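Long-range contact in sensor protein DivL (Caulobacter crescentus, PDB 4Q20), which acts as a membrane-bound histidine-kinase-type regulator of a two-component system, required for cell division and growth: residues Leu119-Ala131 with Ala157-Arg169. Sequence-based numbering, arbitrary orientation.
Sequences LLLNAQERALKDA and AQTLDHLVENALR
Ala123, Ala127 and Ala131 give helix 119-131 a shallow face, and the larger residues of 157-169 fill it, a compact instance of small-to-large helix packing. Leu160 lies against Ala123, CB to CB at 3.9 Å; further along, CG1 of Val164, anti to the backbone N (chi1 172°), reaches CB of Ala127 at 3.4 Å. Leu168 spreads its methyl groups over the turn Ala127-Ala131, CD2 meeting CB of Ala131 at 3.8 Å while CD1 sits near the Ala127 carbonyl. At the other end the CD1 methyl of Leu160 is set between the side chain of Leu119, whose CG lies 3.6 Å away, and the Leu119 backbone carbonyl, the two leucines crossing at about a right angle. The axes approach to 9.5 Å and cross at -47°.

Both helices lie on one side of the mixed sheet in the ATP-binding GHKL-type domain, where Leu138 of strand 137-141 touches Ala127, Ala131 and Val164, and Leu179 of strand 176-183 touches Ala123 and Val164.

Polar groups border this apolar seam. Arg126, its chain bent at chi3, offers NE and NH2 side-on to Asp161, both bonding mainly to OD1 (3.0 Å from NE, 2.8 Å from NH2). OD1 lies in the guanidinium plane, yet the carboxylate is turned 73° from it, and NE meets the syn lone pair of OD1, whereas NH2 reaches the same oxygen from above the carboxylate plane. Beyond Ala127, Asp130 OD2 and Glu165 OE2 stand 2.8 Å apart, so one of the two acids is probably protonated. Arg83 pairs with Asp130 and Arg91 with Glu165, both arginines coming from helix 73-103. The chemistry thus implies an apolar fit bordered along one edge by a salt bridge and then by an acidic pair whose charge is probably eased by the arginines of the neighbouring helix.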
ATOM      1  N   LEU A 119       7.305  28.326  -4.163  1.00106.19           N
ATOM      2  CA  LEU A 119       6.723  27.075  -4.635  1.00100.19           C
ATOM      3  C   LEU A 119       7.816  26.159  -5.245  1.00100.60           C
ATOM      4  O   LEU A 119       7.862  24.961  -4.936  1.00 99.14           O
ATOM      5  CB  LEU A 119       5.629  27.415  -5.666  1.00 97.72           C
ATOM      6  CG  LEU A 119       4.703  26.286  -6.164  1.00 97.57           C
ATOM      7  CD1 LEU A 119       3.577  26.023  -5.183  1.00 98.48           C
ATOM      8  CD2 LEU A 119       4.113  26.638  -7.504  1.00 95.88           C
ATOM      9  N   LEU A 120       8.727  26.747  -6.045  1.00 95.05           N
ATOM     10  CA  LEU A 120       9.849  26.051  -6.669  1.00 92.68           C
ATOM     11  C   LEU A 120      10.919  25.648  -5.647  1.00 99.10           C
ATOM     12  O   LEU A 120      11.428  24.529  -5.723  1.00 97.61           O
ATOM     13  CB  LEU A 120      10.471  26.936  -7.764  1.00 92.87           C
ATOM     14  CG  LEU A 120      10.055  26.626  -9.211  1.00 93.07           C
ATOM     15  CD1 LEU A 120       8.568  26.890  -9.458  1.00 89.90           C
ATOM     16  CD2 LEU A 120      10.869  27.432 -10.165  1.00 96.63           C
ATOM     17  N   LEU A 121      11.260  26.543  -4.691  1.00100.20           N
ATOM     18  CA  LEU A 121      12.274  26.263  -3.664  1.00104.20           C
ATOM     19  C   LEU A 121      11.803  25.207  -2.662  1.00108.74           C
ATOM     20  O   LEU A 121      12.625  24.447  -2.141  1.00109.67           O
ATOM     21  CB  LEU A 121      12.686  27.541  -2.918  1.00109.42           C
ATOM     22  CG  LEU A 121      13.613  28.486  -3.682  1.00115.72           C
ATOM     23  CD1 LEU A 121      13.511  29.906  -3.147  1.00119.70           C
ATOM     24  CD2 LEU A 121      15.058  27.985  -3.677  1.00119.84           C
ATOM     25  N   ASN A 122      10.485  25.148  -2.400  1.00104.88           N
ATOM     26  CA  ASN A 122       9.907  24.164  -1.482  1.00104.49           C
ATOM     27  C   ASN A 122       9.949  22.777  -2.121  1.00104.90           C
ATOM     28  O   ASN A 122      10.242  21.807  -1.424  1.00105.87           O
ATOM     29  CB  ASN A 122       8.495  24.564  -1.073  1.00101.45           C
ATOM     30  CG  ASN A 122       8.449  25.857  -0.289  1.00125.48           C
ATOM     31  OD1 ASN A 122       9.474  26.411   0.104  1.00126.06           O
ATOM     32  ND2 ASN A 122       7.268  26.422  -0.117  1.00119.30           N
ATOM     33  N   ALA A 123       9.741  22.691  -3.452  1.00 97.38           N
ATOM     34  CA  ALA A 123       9.798  21.408  -4.148  1.00 94.56           C
ATOM     35  C   ALA A 123      11.246  20.890  -4.212  1.00101.15           C
ATOM     36  O   ALA A 123      11.472  19.680  -4.127  1.00101.55           O
ATOM     37  CB  ALA A 123       9.199  21.530  -5.538  1.00 90.97           C
ATOM     38  N   GLN A 124      12.217  21.810  -4.297  1.00100.09           N
ATOM     39  CA  GLN A 124      13.657  21.512  -4.331  1.00102.01           C
ATOM     40  C   GLN A 124      14.149  20.971  -2.968  1.00112.00           C
ATOM     41  O   GLN A 124      14.911  19.996  -2.936  1.00113.65           O
ATOM     42  CB  GLN A 124      14.434  22.767  -4.730  1.00104.52           C
ATOM     43  CG  GLN A 124      15.941  22.560  -4.862  1.00115.28           C
ATOM     44  CD  GLN A 124      16.701  23.859  -4.823  1.00118.87           C
ATOM     45  OE1 GLN A 124      16.466  24.729  -3.972  1.00111.80           O
ATOM     46  NE2 GLN A 124      17.613  24.022  -5.761  1.00107.46           N
ATOM     47  N   GLU A 125      13.712  21.588  -1.849  1.00111.53           N
ATOM     48  CA  GLU A 125      14.144  21.145  -0.532  1.00116.27           C
ATOM     49  C   GLU A 125      13.464  19.824  -0.111  1.00119.54           C
ATOM     50  O   GLU A 125      14.095  19.041   0.619  1.00124.45           O
ATOM     51  CB  GLU A 125      13.975  22.240   0.539  1.00122.37           C
ATOM     52  CG  GLU A 125      12.562  22.732   0.812  1.00136.94           C
ATOM     53  CD  GLU A 125      12.476  23.942   1.723  1.00171.21           C
ATOM     54  OE1 GLU A 125      12.962  23.860   2.874  1.00172.68           O
ATOM     55  OE2 GLU A 125      11.911  24.972   1.287  1.00168.66           O
ATOM     56  N   ARG A 126      12.205  19.566  -0.562  1.00109.32           N
ATOM     57  CA  ARG A 126      11.505  18.314  -0.243  1.00107.59           C
ATOM     58  C   ARG A 126      12.152  17.128  -0.975  1.00111.23           C
ATOM     59  O   ARG A 126      12.165  16.013  -0.453  1.00111.55           O
ATOM     60  CB  ARG A 126      10.002  18.377  -0.593  1.00102.61           C
ATOM     61  CG  ARG A 126       9.144  19.230   0.349  1.00106.27           C
ATOM     62  CD  ARG A 126       7.646  19.136   0.047  1.00100.33           C
ATOM     63  NE  ARG A 126       7.317  19.356  -1.365  1.00 94.58           N
ATOM     64  CZ  ARG A 126       6.895  20.506  -1.901  1.00105.44           C
ATOM     65  NH1 ARG A 126       6.712  21.580  -1.136  1.00 82.39           N
ATOM     66  NH2 ARG A 126       6.631  20.584  -3.203  1.00 89.31           N
ATOM     67  N   ALA A 127      12.702  17.373  -2.181  1.00107.19           N
ATOM     68  CA  ALA A 127      13.317  16.319  -2.996  1.00106.01           C
ATOM     69  C   ALA A 127      14.849  16.229  -2.852  1.00113.53           C
ATOM     70  O   ALA A 127      15.427  15.237  -3.295  1.00113.57           O
ATOM     71  CB  ALA A 127      12.951  16.523  -4.449  1.00102.00           C
ATOM     72  N   LEU A 128      15.492  17.246  -2.241  1.00113.08           N
ATOM     73  CA  LEU A 128      16.937  17.344  -2.040  1.00117.73           C
ATOM     74  C   LEU A 128      17.590  16.032  -1.530  1.00125.25           C
ATOM     75  O   LEU A 128      18.625  15.641  -2.074  1.00127.97           O
ATOM     76  CB  LEU A 128      17.242  18.487  -1.060  1.00121.58           C
ATOM     77  CG  LEU A 128      18.615  19.143  -1.178  1.00129.85           C
ATOM     78  CD1 LEU A 128      18.671  20.098  -2.367  1.00127.58           C
ATOM     79  CD2 LEU A 128      18.939  19.921   0.070  1.00135.90           C
ATOM     80  N   LYS A 129      16.992  15.359  -0.522  1.00121.16           N
ATOM     81  CA  LYS A 129      17.527  14.112   0.033  1.00125.13           C
ATOM     82  C   LYS A 129      17.524  12.963  -0.997  1.00128.63           C
ATOM     83  O   LYS A 129      18.542  12.281  -1.134  1.00132.37           O
ATOM     84  CB  LYS A 129      16.764  13.686   1.302  1.00129.11           C
ATOM     85  CG  LYS A 129      17.296  14.306   2.586  1.00141.35           C
ATOM     86  CD  LYS A 129      16.648  13.670   3.808  1.00152.15           C
ATOM     87  CE  LYS A 129      17.013  14.352   5.105  1.00168.52           C
ATOM     88  NZ  LYS A 129      16.452  13.639   6.293  1.00174.68           N
ATOM     89  N   ASP A 130      16.400  12.761  -1.727  1.00120.64           N
ATOM     90  CA  ASP A 130      16.263  11.714  -2.754  1.00118.74           C
ATOM     91  C   ASP A 130      17.174  11.992  -3.991  1.00121.18           C
ATOM     92  O   ASP A 130      17.529  11.064  -4.724  1.00120.39           O
ATOM     93  CB  ASP A 130      14.786  11.560  -3.181  1.00116.23           C
ATOM     94  CG  ASP A 130      13.826  11.082  -2.078  1.00134.80           C
ATOM     95  OD1 ASP A 130      14.240  10.238  -1.240  1.00139.22           O
ATOM     96  OD2 ASP A 130      12.645  11.509  -2.086  1.00139.66           O
ATOM     97  N   ALA A 131      17.559  13.267  -4.197  1.00116.97           N
ATOM     98  CA  ALA A 131      18.434  13.707  -5.276  1.00116.58           C
ATOM     99  C   ALA A 131      19.888  13.366  -4.954  1.00125.51           C
ATOM    100  O   ALA A 131      20.627  12.907  -5.828  1.00126.51           O
ATOM    101  CB  ALA A 131      18.280  15.206  -5.493  1.00115.46           C
ATOM    102  N   ALA A 157       1.929  22.223  -5.332  1.00 86.42           N
ATOM    103  CA  ALA A 157       3.105  21.634  -4.661  1.00 87.53           C
ATOM    104  C   ALA A 157       3.210  20.144  -4.968  1.00 89.79           C
ATOM    105  O   ALA A 157       4.295  19.620  -5.231  1.00 90.68           O
ATOM    106  CB  ALA A 157       3.026  21.849  -3.156  1.00 91.74           C
ATOM    107  N   GLN A 158       2.064  19.477  -4.969  1.00 84.71           N
ATOM    108  CA  GLN A 158       1.922  18.061  -5.280  1.00 82.46           C
ATOM    109  C   GLN A 158       2.264  17.817  -6.772  1.00 84.06           C
ATOM    110  O   GLN A 158       2.940  16.833  -7.087  1.00 83.97           O
ATOM    111  CB  GLN A 158       0.493  17.629  -4.938  1.00 83.60           C
ATOM    112  CG  GLN A 158       0.178  16.166  -5.169  1.00 95.41           C
ATOM    113  CD  GLN A 158      -1.191  15.774  -4.648  1.00112.24           C
ATOM    114  OE1 GLN A 158      -2.063  16.610  -4.324  1.00100.47           O
ATOM    115  NE2 GLN A 158      -1.395  14.473  -4.545  1.00104.68           N
ATOM    116  N   THR A 159       1.855  18.740  -7.667  1.00 78.22           N
ATOM    117  CA  THR A 159       2.161  18.661  -9.095  1.00 76.79           C
ATOM    118  C   THR A 159       3.699  18.678  -9.299  1.00 81.49           C
ATOM    119  O   THR A 159       4.247  17.782  -9.958  1.00 81.22           O
ATOM    120  CB  THR A 159       1.442  19.801  -9.864  1.00 86.14           C
ATOM    121  OG1 THR A 159       0.030  19.592  -9.834  1.00 82.44           O
ATOM    122  CG2 THR A 159       1.887  19.901 -11.303  1.00 81.50           C
ATOM    123  N   LEU A 160       4.383  19.664  -8.699  1.00 78.60           N
ATOM    124  CA  LEU A 160       5.837  19.785  -8.790  1.00 79.45           C
ATOM    125  C   LEU A 160       6.549  18.585  -8.187  1.00 83.79           C
ATOM    126  O   LEU A 160       7.506  18.082  -8.789  1.00 84.78           O
ATOM    127  CB  LEU A 160       6.320  21.069  -8.131  1.00 82.07           C
ATOM    128  CG  LEU A 160       5.814  22.367  -8.772  1.00 85.34           C
ATOM    129  CD1 LEU A 160       6.255  23.541  -7.959  1.00 87.68           C
ATOM    130  CD2 LEU A 160       6.270  22.501 -10.254  1.00 84.29           C
ATOM    131  N   ASP A 161       6.048  18.076  -7.063  1.00 79.81           N
ATOM    132  CA  ASP A 161       6.627  16.902  -6.427  1.00 81.92           C
ATOM    133  C   ASP A 161       6.634  15.698  -7.364  1.00 88.06           C
ATOM    134  O   ASP A 161       7.668  15.028  -7.483  1.00 89.78           O
ATOM    135  CB  ASP A 161       5.879  16.565  -5.134  1.00 86.00           C
ATOM    136  CG  ASP A 161       6.338  17.346  -3.914  1.00107.60           C
ATOM    137  OD1 ASP A 161       7.379  18.059  -4.014  1.00110.78           O
ATOM    138  OD2 ASP A 161       5.688  17.209  -2.839  1.00117.95           O
ATOM    139  N   HIS A 162       5.501  15.453  -8.062  1.00 83.58           N
ATOM    140  CA  HIS A 162       5.370  14.337  -8.994  1.00 82.84           C
ATOM    141  C   HIS A 162       6.320  14.474 -10.150  1.00 84.21           C
ATOM    142  O   HIS A 162       6.936  13.477 -10.527  1.00 84.28           O
ATOM    143  CB  HIS A 162       3.935  14.196  -9.497  1.00 82.69           C
ATOM    144  CG  HIS A 162       3.079  13.496  -8.507  1.00 88.20           C
ATOM    145  ND1 HIS A 162       2.303  14.193  -7.604  1.00 91.07           N
ATOM    146  CD2 HIS A 162       2.993  12.177  -8.232  1.00 91.56           C
ATOM    147  CE1 HIS A 162       1.744  13.280  -6.839  1.00 91.85           C
ATOM    148  NE2 HIS A 162       2.128  12.053  -7.183  1.00 92.45           N
ATOM    149  N   LEU A 163       6.473  15.712 -10.685  1.00 77.40           N
ATOM    150  CA  LEU A 163       7.372  15.989 -11.796  1.00 76.16           C
ATOM    151  C   LEU A 163       8.850  15.851 -11.406  1.00 83.52           C
ATOM    152  O   LEU A 163       9.616  15.302 -12.194  1.00 85.72           O
ATOM    153  CB  LEU A 163       7.101  17.381 -12.392  1.00 74.59           C
ATOM    154  CG  LEU A 163       5.771  17.546 -13.143  1.00 74.32           C
ATOM    155  CD1 LEU A 163       5.638  18.936 -13.718  1.00 74.21           C
ATOM    156  CD2 LEU A 163       5.581  16.476 -14.219  1.00 71.45           C
ATOM    157  N   VAL A 164       9.240  16.294 -10.193  1.00 80.99           N
ATOM    158  CA  VAL A 164      10.623  16.185  -9.684  1.00 82.53           C
ATOM    159  C   VAL A 164      11.014  14.709  -9.417  1.00 87.51           C
ATOM    160  O   VAL A 164      12.138  14.307  -9.750  1.00 88.86           O
ATOM    161  CB  VAL A 164      10.821  17.050  -8.416  1.00 86.60           C
ATOM    162  CG1 VAL A 164      12.172  16.790  -7.762  1.00 89.51           C
ATOM    163  CG2 VAL A 164      10.658  18.529  -8.739  1.00 85.11           C
ATOM    164  N   GLU A 165      10.112  13.915  -8.815  1.00 82.59           N
ATOM    165  CA  GLU A 165      10.426  12.522  -8.514  1.00 84.94           C
ATOM    166  C   GLU A 165      10.473  11.702  -9.788  1.00 89.67           C
ATOM    167  O   GLU A 165      11.330  10.813  -9.902  1.00 92.43           O
ATOM    168  CB  GLU A 165       9.449  11.916  -7.480  1.00 86.96           C
ATOM    169  CG  GLU A 165       9.733  12.375  -6.054  1.00 96.36           C
ATOM    170  CD  GLU A 165      11.059  11.989  -5.407  1.00119.40           C
ATOM    171  OE1 GLU A 165      11.797  11.150  -5.977  1.00108.29           O
ATOM    172  OE2 GLU A 165      11.351  12.521  -4.309  1.00110.92           O
ATOM    173  N   ASN A 166       9.606  12.040 -10.772  1.00 84.32           N
ATOM    174  CA  ASN A 166       9.614  11.420 -12.103  1.00 84.16           C
ATOM    175  C   ASN A 166      10.961  11.709 -12.781  1.00 91.43           C
ATOM    176  O   ASN A 166      11.578  10.786 -13.333  1.00 96.04           O
ATOM    177  CB  ASN A 166       8.437  11.928 -12.956  1.00 77.70           C
ATOM    178  CG  ASN A 166       8.524  11.572 -14.418  1.00 98.15           C
ATOM    179  OD1 ASN A 166       8.282  10.428 -14.808  1.00 91.95           O
ATOM    180  ND2 ASN A 166       8.892  12.550 -15.256  1.00 92.38           N
ATOM    181  N   ALA A 167      11.426  12.984 -12.699  1.00 84.61           N
ATOM    182  CA  ALA A 167      12.702  13.441 -13.248  1.00 85.65           C
ATOM    183  C   ALA A 167      13.887  12.729 -12.577  1.00 94.62           C
ATOM    184  O   ALA A 167      14.764  12.245 -13.282  1.00 97.38           O
ATOM    185  CB  ALA A 167      12.833  14.947 -13.083  1.00 85.22           C
ATOM    186  N   LEU A 168      13.885  12.612 -11.226  1.00 92.35           N
ATOM    187  CA  LEU A 168      14.966  11.958 -10.480  1.00 95.61           C
ATOM    188  C   LEU A 168      15.120  10.471 -10.835  1.00103.04           C
ATOM    189  O   LEU A 168      16.241   9.952 -10.832  1.00106.50           O
ATOM    190  CB  LEU A 168      14.760  12.107  -8.968  1.00 95.68           C
ATOM    191  CG  LEU A 168      14.978  13.485  -8.355  1.00 98.16           C
ATOM    192  CD1 LEU A 168      14.636  13.453  -6.865  1.00 98.57           C
ATOM    193  CD2 LEU A 168      16.402  13.999  -8.599  1.00 99.88           C
ATOM    194  N   ARG A 169      14.001   9.807 -11.150  1.00 99.08           N
ATOM    195  CA  ARG A 169      13.954   8.390 -11.507  1.00101.89           C
ATOM    196  C   ARG A 169      14.569   8.120 -12.882  1.00107.01           C
ATOM    197  O   ARG A 169      15.070   7.021 -13.114  1.00110.30           O
ATOM    198  CB  ARG A 169      12.499   7.883 -11.470  1.00102.05           C
ATOM    199  CG  ARG A 169      12.031   7.490 -10.066  1.00120.00           C
ATOM    200  CD  ARG A 169      10.666   6.828 -10.071  1.00136.99           C
ATOM    201  NE  ARG A 169       9.600   7.773 -10.419  1.00142.04           N
ATOM    202  CZ  ARG A 169       8.803   8.373  -9.540  1.00148.14           C
ATOM    203  NH1 ARG A 169       8.924   8.121  -8.239  1.00135.53           N
ATOM    204  NH2 ARG A 169       7.873   9.224  -9.955  1.00123.78           N
TER